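Local coordinates for protein putative mandelate racemase (Salmonella typhimurium, PDB 2O56) that binds a magnesium ion and probably acts as a hydro-lyase (dehydratase) of the mandelate racemase branch of the enolase superfamily, at residues A[128-132]-A[371-375]. Numbering follows the deposited sequence.
Sequences EKIRT and GMYEV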
# COMPACT_ATOMS: atom_id res chain seq x y z
N GLU A 128 15.04 11.12 38.59
CA GLU A 128 15.02 11.74 39.93
C GLU A 128 14.46 13.15 39.89
O GLU A 128 13.92 13.63 40.88
CB GLU A 128 16.43 11.77 40.54
CG GLU A 128 17.03 10.40 40.86
CD GLU A 128 16.25 9.64 41.91
OE1 GLU A 128 15.90 10.24 42.95
OE2 GLU A 128 15.98 8.43 41.70
N LYS A 129 14.60 13.82 38.75
CA LYS A 129 14.06 15.16 38.57
C LYS A 129 13.28 15.22 37.25
O LYS A 129 13.54 14.43 36.34
CB LYS A 129 15.20 16.20 38.54
CG LYS A 129 15.75 16.54 39.91
CD LYS A 129 16.68 17.74 39.87
CE LYS A 129 17.47 17.87 41.17
NZ LYS A 129 16.61 17.70 42.37
N ILE A 130 12.36 16.17 37.16
CA ILE A 130 11.51 16.33 35.98
C ILE A 130 11.76 17.67 35.30
O ILE A 130 11.35 18.73 35.80
CB ILE A 130 10.03 16.16 36.34
CG1 ILE A 130 9.73 14.70 36.70
CG2 ILE A 130 9.13 16.57 35.19
CD1 ILE A 130 8.66 14.53 37.72
N ARG A 131 12.44 17.63 34.16
CA ARG A 131 12.73 18.85 33.36
C ARG A 131 11.48 19.58 32.90
O ARG A 131 10.51 18.94 32.47
CB ARG A 131 13.58 18.50 32.14
CG ARG A 131 14.04 19.72 31.37
CD ARG A 131 14.70 19.37 30.05
NE ARG A 131 15.08 20.58 29.32
CZ ARG A 131 15.28 20.63 28.01
NH1 ARG A 131 15.12 19.52 27.28
NH2 ARG A 131 15.62 21.78 27.42
N THR A 132 11.49 20.91 32.97
CA THR A 132 10.26 21.68 32.74
C THR A 132 10.50 22.77 31.71
O THR A 132 11.62 23.29 31.59
CB THR A 132 9.71 22.24 34.08
OG1 THR A 132 9.51 21.15 34.99
CG2 THR A 132 8.40 22.92 33.89
N GLY A 371 13.86 25.10 37.10
CA GLY A 371 13.42 24.41 35.90
C GLY A 371 13.07 22.95 36.09
O GLY A 371 12.83 22.25 35.11
N MET A 372 13.05 22.48 37.34
CA MET A 372 12.92 21.05 37.66
C MET A 372 11.82 20.85 38.69
O MET A 372 11.72 21.62 39.65
CB MET A 372 14.23 20.47 38.22
CG MET A 372 15.47 20.61 37.33
SD MET A 372 15.57 19.36 36.03
CE MET A 372 17.19 19.67 35.34
N TYR A 373 10.99 19.83 38.50
CA TYR A 373 10.04 19.39 39.53
C TYR A 373 10.55 18.12 40.18
O TYR A 373 11.30 17.35 39.55
CB TYR A 373 8.74 18.99 38.87
CG TYR A 373 7.65 20.02 38.80
CD1 TYR A 373 7.27 20.55 37.58
CD2 TYR A 373 6.96 20.42 39.95
CE1 TYR A 373 6.23 21.47 37.48
CE2 TYR A 373 5.92 21.35 39.87
CZ TYR A 373 5.56 21.87 38.62
OH TYR A 373 4.54 22.79 38.49
N GLU A 374 10.12 17.87 41.42
CA GLU A 374 10.24 16.54 42.00
C GLU A 374 8.86 15.98 42.28
O GLU A 374 7.90 16.73 42.47
CB GLU A 374 11.09 16.55 43.28
CG GLU A 374 12.55 16.98 43.05
CD GLU A 374 13.36 17.01 44.34
OE1 GLU A 374 12.89 17.63 45.32
OE2 GLU A 374 14.45 16.41 44.38
N VAL A 375 8.77 14.66 42.25
CA VAL A 375 7.52 13.94 42.40
C VAL A 375 7.00 13.96 43.86
O VAL A 375 7.80 13.90 44.80
CB VAL A 375 7.71 12.49 41.85
CG1 VAL A 375 8.55 11.63 42.79
CG2 VAL A 375 6.40 11.84 41.46
O HOH W 1 11.30 13.31 41.54
O HOH W 2 15.88 14.81 42.67
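Ile130 and Tyr373 form an antiparallel hydrogen-bonded pair, joined by two backbone bonds: Ile130 N donates to Tyr373 O at 2.9 Å, and Tyr373 N donates back to Ile130 O. The second bond is the straighter, with 167° at the hydrogen. Two residues along, Thr132 N reaches Gly371 O only weakly, the angle at its hydrogen falling to 124°; Gly371 stands just ahead of the short strand 372-373 with a positive phi. Ile130 O accepts two hydrogen bonds, from opposite faces of its plane: one is that of Tyr373 N. For the other, Thr132 OG1, set beside its own backbone N (chi1 -56°), turns back to donate to Ile130 O at 3.1 Å. Met372 CA adds a CA-H...O contact to the same oxygen.

These bonds place strand 372-373 at one edge of a mixed three-stranded sheet whose central strand, 130-135, runs parallel to 347-350 on its other flank, as in the modified (β/α)7β barrel of the mandelate racemase group, where the first and last barrel strands lie together.

Side-chain packing differs between the two faces. On one, Ile130 CB meets Tyr373 CB at 4.0 Å, and Thr132 OG1 comes obliquely to the tyrosine ring, 3.5 Å from Tyr373 CD1; His347 meets that ring edge-to-face, and helix 328-340 packs against this side. On the other, Met372 bends at chi2, bringing its SD to 3.9 Å from Arg131 CA, while the Lys129 side chain crosses that of Met372 at about a right angle, its CD against Met372 CB and CG. Arg131 NE and NH2 form salt bridges with Asp169 and Asp217, respectively.

Charge pairing occupies the exposed end: Lys129 and Glu374 run side by side, Lys129 NZ to Glu374 OE2 3.2 Å. One water links both of these groups to Glu128 O, and another connects Glu128 O with Val375 N.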